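Local coordinates for protein transcriptional regulator (PDB 3QFI) that is of unknown function but belongs to the LytR-CpsA-Psr family, a group of bacterial cell-envelope proteins often named transcriptional regulators, at residues T45-I50 / I101-Y106; N110-K115 / E201-T206; G122-D127 / V181-S186; I138-G143 / L153-M158. All blocks are in the same frame, centred on the assembly; numbering follows the deposited sequence.

Contact 1: residues T45-I50 / I101-Y106; sequences TMVVTI and IPIHHY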
# COMPACT_ATOMS: atom_id res chain seq x y z
N THR A 45 -3.55 -2.20 2.93
CA THR A 45 -3.78 -1.44 1.72
C THR A 45 -2.63 -0.49 1.50
O THR A 45 -2.32 0.33 2.36
CB THR A 45 -5.07 -0.62 1.85
OG1 THR A 45 -6.16 -1.52 2.08
CG2 THR A 45 -5.33 0.20 0.60
N MET A 46 -2.00 -0.59 0.34
CA MET A 46 -0.86 0.26 0.03
C MET A 46 -0.97 0.87 -1.37
O MET A 46 -1.74 0.39 -2.21
CB MET A 46 0.42 -0.59 0.13
CG MET A 46 1.73 0.17 0.05
SD MET A 46 3.18 -0.96 0.00
CE MET A 46 3.03 -1.84 1.60
N VAL A 47 -0.22 1.94 -1.61
CA VAL A 47 -0.19 2.60 -2.91
C VAL A 47 1.24 2.86 -3.31
O VAL A 47 2.05 3.31 -2.50
CB VAL A 47 -0.94 3.93 -2.91
CG1 VAL A 47 -0.84 4.57 -4.29
CG2 VAL A 47 -2.41 3.72 -2.54
N VAL A 48 1.56 2.57 -4.57
CA VAL A 48 2.91 2.78 -5.08
C VAL A 48 2.86 3.60 -6.36
O VAL A 48 1.99 3.39 -7.20
CB VAL A 48 3.61 1.42 -5.39
CG1 VAL A 48 4.97 1.66 -6.04
CG2 VAL A 48 3.77 0.62 -4.12
N THR A 49 3.77 4.57 -6.49
CA THR A 49 3.84 5.38 -7.70
C THR A 49 5.16 5.10 -8.41
O THR A 49 6.23 5.21 -7.81
CB THR A 49 3.72 6.91 -7.42
OG1 THR A 49 4.70 7.31 -6.46
CG2 THR A 49 2.32 7.25 -6.93
N ILE A 50 5.06 4.71 -9.67
CA ILE A 50 6.23 4.40 -10.47
C ILE A 50 6.49 5.62 -11.37
O ILE A 50 5.68 5.93 -12.25
CB ILE A 50 5.97 3.14 -11.34
CG1 ILE A 50 5.34 2.04 -10.47
CG2 ILE A 50 7.27 2.61 -11.95
CD1 ILE A 50 6.19 1.62 -9.29
N ILE A 101 -5.66 11.10 -6.58
CA ILE A 101 -4.85 10.65 -7.69
C ILE A 101 -5.53 9.51 -8.41
O ILE A 101 -6.46 8.91 -7.92
CB ILE A 101 -3.43 10.12 -7.26
CG1 ILE A 101 -3.58 8.97 -6.26
CG2 ILE A 101 -2.60 11.25 -6.67
CD1 ILE A 101 -2.28 8.21 -6.06
N PRO A 102 -5.10 9.24 -9.64
CA PRO A 102 -5.75 8.13 -10.33
C PRO A 102 -5.01 6.83 -9.97
O PRO A 102 -3.79 6.83 -9.79
CB PRO A 102 -5.60 8.50 -11.80
CG PRO A 102 -4.25 9.17 -11.82
CD PRO A 102 -4.30 10.06 -10.58
N ILE A 103 -5.77 5.75 -9.80
CA ILE A 103 -5.21 4.45 -9.49
C ILE A 103 -5.31 3.70 -10.80
O ILE A 103 -6.38 3.19 -11.14
CB ILE A 103 -6.05 3.67 -8.46
CG1 ILE A 103 -6.04 4.39 -7.11
CG2 ILE A 103 -5.48 2.26 -8.31
CD1 ILE A 103 -4.65 4.52 -6.49
N HIS A 104 -4.21 3.62 -11.53
CA HIS A 104 -4.20 2.95 -12.82
C HIS A 104 -4.36 1.45 -12.77
O HIS A 104 -5.02 0.85 -13.63
CB HIS A 104 -2.91 3.28 -13.54
CG HIS A 104 -2.68 4.74 -13.69
ND1 HIS A 104 -1.67 5.41 -13.04
CD2 HIS A 104 -3.39 5.68 -14.36
CE1 HIS A 104 -1.75 6.70 -13.30
NE2 HIS A 104 -2.79 6.89 -14.11
N HIS A 105 -3.76 0.85 -11.76
CA HIS A 105 -3.80 -0.59 -11.62
C HIS A 105 -3.94 -1.01 -10.16
O HIS A 105 -3.62 -0.25 -9.24
CB HIS A 105 -2.52 -1.19 -12.18
CG HIS A 105 -2.32 -0.94 -13.64
ND1 HIS A 105 -3.12 -1.53 -14.61
CD2 HIS A 105 -1.41 -0.20 -14.31
CE1 HIS A 105 -2.70 -1.16 -15.80
NE2 HIS A 105 -1.66 -0.35 -15.65
N TYR A 106 -4.41 -2.23 -9.95
CA TYR A 106 -4.57 -2.75 -8.61
C TYR A 106 -4.14 -4.21 -8.58
O TYR A 106 -4.02 -4.86 -9.63
CB TYR A 106 -6.02 -2.66 -8.16
CG TYR A 106 -6.89 -3.77 -8.69
CD1 TYR A 106 -7.46 -3.70 -9.97
CD2 TYR A 106 -7.14 -4.91 -7.93
CE1 TYR A 106 -8.25 -4.75 -10.47
CE2 TYR A 106 -7.92 -5.95 -8.41
CZ TYR A 106 -8.47 -5.87 -9.67
OH TYR A 106 -9.25 -6.93 -10.11
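Pro102 O, between Ile101 and Ile103 in the chain, is hydrogen-bonded to the hydroxyl of Ser23, while the two isoleucines on either side of the proline meet Val47 through carbon atoms alone. The Val47 side chain faces the other segment, and with CG1 anti to the backbone N (chi1 179°) it presents that one methyl to both isoleucines. Its CG1 lies 4.3 Å from CD1 of Ile101. The same CG1 is 4.4 Å from CD1 of Ile103. The two isoleucine ends are also neighbours, CD1 of Ile101 being 4.4 Å from CD1 of Ile103, so three methyls sit at the corners of a nearly equilateral triangle. Ile103 sets out to one side and gets there because its chain folds over at chi2 (-62°). Thr49, two residues along the strand, adds a looser flank, its CG2 4.8 Å from CD1 of Ile101. Strand 22-28 separates strands 44-51 and 105-109 in the central mixed sheet, so the contact reaches past one strand, from the sheet to the loop that leads from helix 80-98 into strand 105-109. A second polar bond pins that loop to strand 22-28, His104 ND1 to the backbone N of Ser23. Val95, Ile92 and Gln96 of helix 80-98 add to the cover. The directional bonding lies elsewhere, in the strand pairing and in bonds such as those to Ser23, while this buried knot of methyls joins the sheet to the loop that follows helix 80-98 by dispersion and exclusion of water.

Contact 2: residues N110-K115 / E201-T206; sequences NMKGLK and EANVKT
Asn110 and Asn203 are joined by one backbone bond and one weak side-chain bond where the edge strand of the central sheet meets the start of a helix: Asn110 is the N-cap residue of helix 111-120, and Asn203 leads into strand 204-206. The firmer bond runs between backbones, Asn110 N to Asn203 O at 3.2 Å, with an N-H...O angle of 158°. It carries the antiparallel pairing of Lys205 with Ser108 two residues further. The second, from Asn203 ND2 to Asn110 OD1, is straight but weak at 3.3 Å; the side chains cross at about a right angle, their amide planes 66° apart. Asn110 spends its side chain on this partner and does not cap its own helix. The close-packed part is at Gly113, whose CA lies 3.8 Å from CB of Asn203, so the asparagine stem rests directly on the helix backbone. Asn203 CG stands beside its backbone N (chi1 -65°), and its ND2 also comes to 4.0 Å from CB of Lys112. Outward from here the contact loosens. Lys112 offers little beyond that CB, and its chain leads away from Asn203. Towards Lys205 the link is indirect, through weak bonds to one water that accepts from Asn110 ND2 at 2.8 Å and from Lys205 NZ at 3.5 Å.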
# COMPACT_ATOMS: atom_id res chain seq x y z
N ASN A 110 -3.72 -12.94 -1.63
CA ASN A 110 -4.14 -13.71 -0.46
C ASN A 110 -2.91 -13.95 0.40
O ASN A 110 -1.80 -13.64 -0.00
CB ASN A 110 -4.65 -15.10 -0.86
CG ASN A 110 -6.03 -15.07 -1.43
OD1 ASN A 110 -6.55 -16.11 -1.88
ND2 ASN A 110 -6.66 -13.89 -1.43
N MET A 111 -3.13 -14.54 1.57
CA MET A 111 -2.04 -14.86 2.46
C MET A 111 -1.31 -16.10 1.92
O MET A 111 -0.12 -16.29 2.16
CB MET A 111 -2.59 -15.08 3.88
CG MET A 111 -3.17 -13.81 4.51
SD MET A 111 -2.01 -12.39 4.57
CE MET A 111 -2.46 -11.47 3.05
N LYS A 112 -2.04 -16.94 1.19
CA LYS A 112 -1.44 -18.14 0.58
C LYS A 112 -0.61 -17.70 -0.62
O LYS A 112 0.48 -18.22 -0.86
CB LYS A 112 -2.52 -19.12 0.10
CG LYS A 112 -3.06 -20.04 1.19
CD LYS A 112 -4.14 -20.98 0.65
CE LYS A 112 -4.46 -22.07 1.66
NZ LYS A 112 -3.28 -22.96 1.89
N GLY A 113 -1.12 -16.74 -1.38
CA GLY A 113 -0.40 -16.25 -2.54
C GLY A 113 0.83 -15.44 -2.14
O GLY A 113 1.88 -15.52 -2.79
N LEU A 114 0.69 -14.66 -1.08
CA LEU A 114 1.81 -13.87 -0.62
C LEU A 114 2.89 -14.80 -0.09
O LEU A 114 4.08 -14.49 -0.17
CB LEU A 114 1.40 -12.88 0.47
CG LEU A 114 2.58 -12.20 1.19
CD1 LEU A 114 3.58 -11.63 0.19
CD2 LEU A 114 2.04 -11.11 2.10
N LYS A 115 2.48 -15.93 0.46
CA LYS A 115 3.47 -16.86 0.97
C LYS A 115 4.19 -17.55 -0.19
O LYS A 115 5.39 -17.78 -0.11
CB LYS A 115 2.80 -17.88 1.89
CG LYS A 115 3.65 -19.08 2.21
CD LYS A 115 2.86 -20.06 3.08
CE LYS A 115 3.42 -21.47 2.94
NZ LYS A 115 4.89 -21.48 3.15
N GLU A 201 -0.79 -17.17 -9.23
CA GLU A 201 -1.93 -16.68 -10.00
C GLU A 201 -3.28 -17.11 -9.46
O GLU A 201 -4.25 -16.35 -9.49
CB GLU A 201 -1.83 -17.13 -11.46
CG GLU A 201 -0.68 -16.49 -12.26
CD GLU A 201 -0.61 -14.97 -12.12
OE1 GLU A 201 -1.68 -14.31 -12.05
OE2 GLU A 201 0.52 -14.43 -12.10
N ALA A 202 -3.35 -18.34 -8.96
CA ALA A 202 -4.59 -18.87 -8.43
C ALA A 202 -4.98 -18.20 -7.11
O ALA A 202 -5.99 -18.57 -6.51
CB ALA A 202 -4.46 -20.36 -8.23
N ASN A 203 -4.19 -17.23 -6.67
CA ASN A 203 -4.47 -16.53 -5.42
C ASN A 203 -4.18 -15.03 -5.54
O ASN A 203 -3.99 -14.33 -4.54
CB ASN A 203 -3.64 -17.12 -4.28
CG ASN A 203 -4.00 -18.56 -3.97
OD1 ASN A 203 -3.43 -19.50 -4.53
ND2 ASN A 203 -4.97 -18.74 -3.09
N VAL A 204 -4.16 -14.55 -6.77
CA VAL A 204 -3.91 -13.14 -7.04
C VAL A 204 -4.86 -12.60 -8.11
O VAL A 204 -5.08 -13.26 -9.13
CB VAL A 204 -2.45 -12.91 -7.51
CG1 VAL A 204 -2.27 -11.48 -7.97
CG2 VAL A 204 -1.49 -13.24 -6.40
N LYS A 205 -5.42 -11.42 -7.87
CA LYS A 205 -6.30 -10.78 -8.83
C LYS A 205 -5.65 -9.47 -9.26
O LYS A 205 -5.08 -8.75 -8.45
CB LYS A 205 -7.66 -10.49 -8.20
CG LYS A 205 -8.54 -11.70 -7.93
CD LYS A 205 -9.91 -11.23 -7.44
CE LYS A 205 -10.82 -12.39 -7.06
NZ LYS A 205 -10.16 -13.29 -6.09
N THR A 206 -5.73 -9.16 -10.55
CA THR A 206 -5.13 -7.94 -11.06
C THR A 206 -5.63 -7.64 -12.47
O THR A 206 -5.99 -8.55 -13.21
CB THR A 206 -3.59 -8.05 -11.10
OG1 THR A 206 -3.03 -6.82 -11.57
CG2 THR A 206 -3.16 -9.18 -12.02
O HOH W 1 -7.93 -12.60 -3.54

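Contact 3: residues G122-D127 / V181-S186; sequences GGIEVD and VRKVMS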
# COMPACT_ATOMS: atom_id res chain seq x y z
N GLY A 122 12.64 -17.06 -4.03
CA GLY A 122 13.81 -17.51 -3.30
C GLY A 122 13.99 -16.85 -1.95
O GLY A 122 15.07 -16.92 -1.36
N GLY A 123 12.93 -16.22 -1.47
CA GLY A 123 12.98 -15.57 -0.17
C GLY A 123 13.50 -14.14 -0.23
O GLY A 123 13.91 -13.66 -1.28
N ILE A 124 13.51 -13.47 0.92
CA ILE A 124 13.98 -12.10 0.97
C ILE A 124 14.66 -11.81 2.29
O ILE A 124 14.28 -12.35 3.33
CB ILE A 124 12.81 -11.11 0.80
CG1 ILE A 124 11.79 -11.30 1.92
CG2 ILE A 124 12.15 -11.30 -0.56
CD1 ILE A 124 10.63 -10.32 1.88
N GLU A 125 15.67 -10.95 2.25
CA GLU A 125 16.38 -10.57 3.47
C GLU A 125 15.91 -9.24 4.04
O GLU A 125 15.78 -8.24 3.32
CB GLU A 125 17.89 -10.54 3.22
CG GLU A 125 18.54 -11.92 3.36
CD GLU A 125 19.99 -11.86 3.80
OE1 GLU A 125 20.84 -11.35 3.03
OE2 GLU A 125 20.29 -12.32 4.93
N VAL A 126 15.65 -9.24 5.34
CA VAL A 126 15.21 -8.04 6.04
C VAL A 126 15.98 -7.92 7.34
O VAL A 126 16.68 -8.85 7.75
CB VAL A 126 13.70 -8.07 6.39
CG1 VAL A 126 12.88 -8.30 5.14
CG2 VAL A 126 13.43 -9.15 7.42
N ASP A 127 15.85 -6.76 7.99
CA ASP A 127 16.51 -6.52 9.27
C ASP A 127 15.46 -6.44 10.38
O ASP A 127 14.84 -5.39 10.59
CB ASP A 127 17.30 -5.21 9.23
CG ASP A 127 18.20 -5.04 10.44
OD1 ASP A 127 17.70 -5.18 11.58
OD2 ASP A 127 19.40 -4.75 10.25
N VAL A 181 9.47 -6.68 -4.70
CA VAL A 181 9.55 -5.94 -5.94
C VAL A 181 10.97 -5.84 -6.43
O VAL A 181 11.25 -6.00 -7.62
CB VAL A 181 9.01 -4.54 -5.76
CG1 VAL A 181 9.31 -3.70 -6.99
CG2 VAL A 181 7.51 -4.61 -5.50
N ARG A 182 11.88 -5.56 -5.50
CA ARG A 182 13.29 -5.42 -5.83
C ARG A 182 13.81 -6.71 -6.48
O ARG A 182 14.51 -6.67 -7.48
CB ARG A 182 14.07 -5.10 -4.57
CG ARG A 182 15.39 -4.40 -4.82
CD ARG A 182 15.26 -2.90 -4.64
NE ARG A 182 16.44 -2.21 -5.18
CZ ARG A 182 16.68 -0.91 -5.03
NH1 ARG A 182 17.78 -0.38 -5.57
NH2 ARG A 182 15.84 -0.15 -4.33
N LYS A 183 13.44 -7.84 -5.89
CA LYS A 183 13.84 -9.16 -6.37
C LYS A 183 13.15 -9.50 -7.69
O LYS A 183 13.80 -9.88 -8.67
CB LYS A 183 13.48 -10.22 -5.33
CG LYS A 183 14.10 -11.58 -5.55
CD LYS A 183 15.57 -11.58 -5.21
CE LYS A 183 15.81 -11.01 -3.81
NZ LYS A 183 15.04 -11.74 -2.78
N VAL A 184 11.82 -9.36 -7.72
CA VAL A 184 11.06 -9.66 -8.93
C VAL A 184 11.59 -8.87 -10.12
O VAL A 184 11.42 -9.28 -11.27
CB VAL A 184 9.55 -9.34 -8.77
CG1 VAL A 184 8.80 -9.78 -10.02
CG2 VAL A 184 8.97 -10.06 -7.55
N MET A 185 12.24 -7.73 -9.85
CA MET A 185 12.78 -6.89 -10.91
C MET A 185 14.31 -6.97 -10.99
O MET A 185 14.93 -6.23 -11.76
CB MET A 185 12.39 -5.42 -10.68
CG MET A 185 10.90 -5.14 -10.61
SD MET A 185 10.06 -5.18 -12.20
CE MET A 185 10.52 -3.60 -12.83
N SER A 186 14.91 -7.86 -10.21
CA SER A 186 16.36 -7.99 -10.20
C SER A 186 16.88 -8.89 -11.32
O SER A 186 17.86 -9.62 -11.13
CB SER A 186 16.84 -8.55 -8.86
OG SER A 186 16.55 -9.93 -8.75
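Lys183 reaches from the last turn of helix 166-184 to Gly123 and Ile124, just where a Schellman motif at Gly122 ends helix 111-120 and strand 124-128 begins. The lysine leaves its helix towards the strand with CG anti to the backbone N (chi1 -167°), then curls at each of the three following torsions. This bending brings NZ to within 2.7 Å of Gly123 O, while CE of the same lysine stays 4.1 Å from that oxygen. The Ile124 side chain runs at a slant to that of Lys183 and touches it with a single branch, its CG2 lying 3.7 Å from Lys183 NZ. The other branch, CG1 with CD1, heads away from Lys183, and the isoleucine packs on Val176, Lys179 and Ile180 of the same helix. The ammonium nitrogen thus approaches the carbonyl with the CG2 methyl beside it, while the rest of Ile124 lies against the helix. Gly123 has positive phi (87°), as Gly122 does, and the chain turns through the pair before Ile124 settles into backbone pairing with Leu147 of strand 145-147. At the helix end the carbonyl O of Lys183 takes two donors: Ser186 N at 2.8 Å, and Ser186 OG, also 2.8 Å from Lys183 O, in the carbonyl plane and on a lone pair.

Contact 4: residues I138-G143 / L153-M158; sequences ITVPAG and LAYARM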
# COMPACT_ATOMS: atom_id res chain seq x y z
N ILE A 138 4.84 -19.59 14.98
CA ILE A 138 5.98 -19.30 14.11
C ILE A 138 6.92 -18.30 14.77
O ILE A 138 6.48 -17.35 15.42
CB ILE A 138 5.50 -18.74 12.75
CG1 ILE A 138 4.59 -19.76 12.07
CG2 ILE A 138 6.69 -18.41 11.86
CD1 ILE A 138 4.15 -19.37 10.69
N THR A 139 8.22 -18.52 14.63
CA THR A 139 9.19 -17.62 15.23
C THR A 139 10.08 -16.98 14.17
O THR A 139 10.62 -17.66 13.31
CB THR A 139 10.08 -18.34 16.27
OG1 THR A 139 9.28 -18.74 17.39
CG2 THR A 139 11.20 -17.42 16.77
N VAL A 140 10.21 -15.66 14.26
CA VAL A 140 11.04 -14.89 13.33
C VAL A 140 12.24 -14.37 14.12
O VAL A 140 12.09 -13.56 15.03
CB VAL A 140 10.26 -13.67 12.77
CG1 VAL A 140 11.03 -13.04 11.62
CG2 VAL A 140 8.87 -14.10 12.31
N PRO A 141 13.46 -14.84 13.78
CA PRO A 141 14.67 -14.41 14.48
C PRO A 141 14.93 -12.91 14.38
O PRO A 141 14.33 -12.22 13.56
CB PRO A 141 15.77 -15.23 13.81
CG PRO A 141 15.25 -15.38 12.41
CD PRO A 141 13.79 -15.73 12.66
N ALA A 142 15.84 -12.41 15.22
CA ALA A 142 16.18 -10.99 15.23
C ALA A 142 17.45 -10.72 14.42
O ALA A 142 18.25 -11.63 14.17
CB ALA A 142 16.36 -10.52 16.66
N GLY A 143 17.63 -9.47 14.00
CA GLY A 143 18.80 -9.12 13.22
C GLY A 143 18.67 -9.47 11.75
O GLY A 143 17.60 -9.89 11.31
N LEU A 153 5.15 -14.35 6.25
CA LEU A 153 3.84 -13.86 6.64
C LEU A 153 3.83 -13.34 8.06
O LEU A 153 3.17 -12.34 8.35
CB LEU A 153 2.78 -14.96 6.54
CG LEU A 153 2.20 -15.21 5.15
CD1 LEU A 153 0.98 -16.12 5.30
CD2 LEU A 153 1.79 -13.87 4.51
N ALA A 154 4.54 -14.01 8.95
CA ALA A 154 4.58 -13.59 10.34
C ALA A 154 5.20 -12.20 10.48
O ALA A 154 4.66 -11.35 11.18
CB ALA A 154 5.34 -14.61 11.18
N TYR A 155 6.32 -11.98 9.80
CA TYR A 155 7.03 -10.70 9.83
C TYR A 155 6.14 -9.56 9.32
O TYR A 155 6.22 -8.44 9.81
CB TYR A 155 8.30 -10.78 8.97
CG TYR A 155 9.16 -9.53 9.04
CD1 TYR A 155 9.88 -9.23 10.20
CD2 TYR A 155 9.21 -8.62 7.98
CE1 TYR A 155 10.62 -8.04 10.30
CE2 TYR A 155 9.95 -7.42 8.07
CZ TYR A 155 10.65 -7.15 9.25
OH TYR A 155 11.33 -5.97 9.40
N ALA A 156 5.31 -9.86 8.34
CA ALA A 156 4.42 -8.87 7.76
C ALA A 156 3.20 -8.65 8.65
O ALA A 156 2.69 -7.54 8.75
CB ALA A 156 3.98 -9.32 6.37
N ARG A 157 2.74 -9.72 9.28
CA ARG A 157 1.58 -9.65 10.16
C ARG A 157 2.01 -9.80 11.61
O ARG A 157 2.44 -10.87 12.03
CB ARG A 157 0.59 -10.76 9.80
CG ARG A 157 -0.75 -10.66 10.51
CD ARG A 157 -1.67 -11.81 10.12
NE ARG A 157 -3.04 -11.62 10.60
CZ ARG A 157 -3.38 -11.44 11.87
NH1 ARG A 157 -2.45 -11.42 12.81
NH2 ARG A 157 -4.65 -11.28 12.20
N MET A 158 1.89 -8.72 12.37
CA MET A 158 2.26 -8.73 13.77
C MET A 158 2.08 -7.31 14.27
O MET A 158 2.67 -6.37 13.73
CB MET A 158 3.72 -9.17 13.94
CG MET A 158 4.13 -9.44 15.38
SD MET A 158 4.18 -7.95 16.38
CE MET A 158 5.87 -7.45 16.15
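Val140 turns CG1 anti to its own N (chi1 -169°), which leaves CG2 beside that N and splits the two methyls between Tyr155 and Ala154. CG2 takes the closer partner, Ala154 CB at 3.7 Å. It also lies 4.2 Å from the backbone N of Tyr155, so this methyl rests on the helix surface itself. CG1 approaches the phenol ring at CD1, 4.2 Å away, coming in at a slant. Two residues earlier in the loop Ile138 does the complementary thing: its CG2 is the branch that meets the helix, 4.1 Å from CB of Ala154, while the longer CG1-CD1 branch stays farther from that CB. The CB of Ala154 is therefore shared by two branched methyls, and its small size lets the loop lie close to the helix. Tyr155, with its ring carried out from the helix (chi1 -175°), packs further on Val126, Asn128, Leu147 and Val176, and its OH is hydrogen-bonded to Glu175 OE2 of helix 166-184. The end of the short helix is gripped too, Arg172 donating to the carbonyl oxygens of Tyr155 and Met158. Purely apolar across its own interface, the contact docks the long loop of a two-stranded antiparallel hairpin, strands 124-128 and 145-147, onto helix 150-156, the helix that follows the second strand.

How the contacts relate
From the N terminus, contact 1 comes first and closes a loop of 50 residues: strand 44-51 meets the loop before strand 105-109, and the contact is complete before the others open. Contact 2 then starts at Asn110 and returns only at Glu201, spanning an 85-residue excursion. Within that span contact 3 links the start of strand 124-128 to the end of helix 166-184, and within contact 3 lies contact 4, a short-range docking of the hairpin loop on helix 150-156. None cross. Contacts 1 and 2 meet along neighbouring strands 105-109 and 204-206, through Tyr106 and Thr206. Leu153 joins contact 4 to helix 111-120, and Tyr155 joins it to Val126 of contact 3.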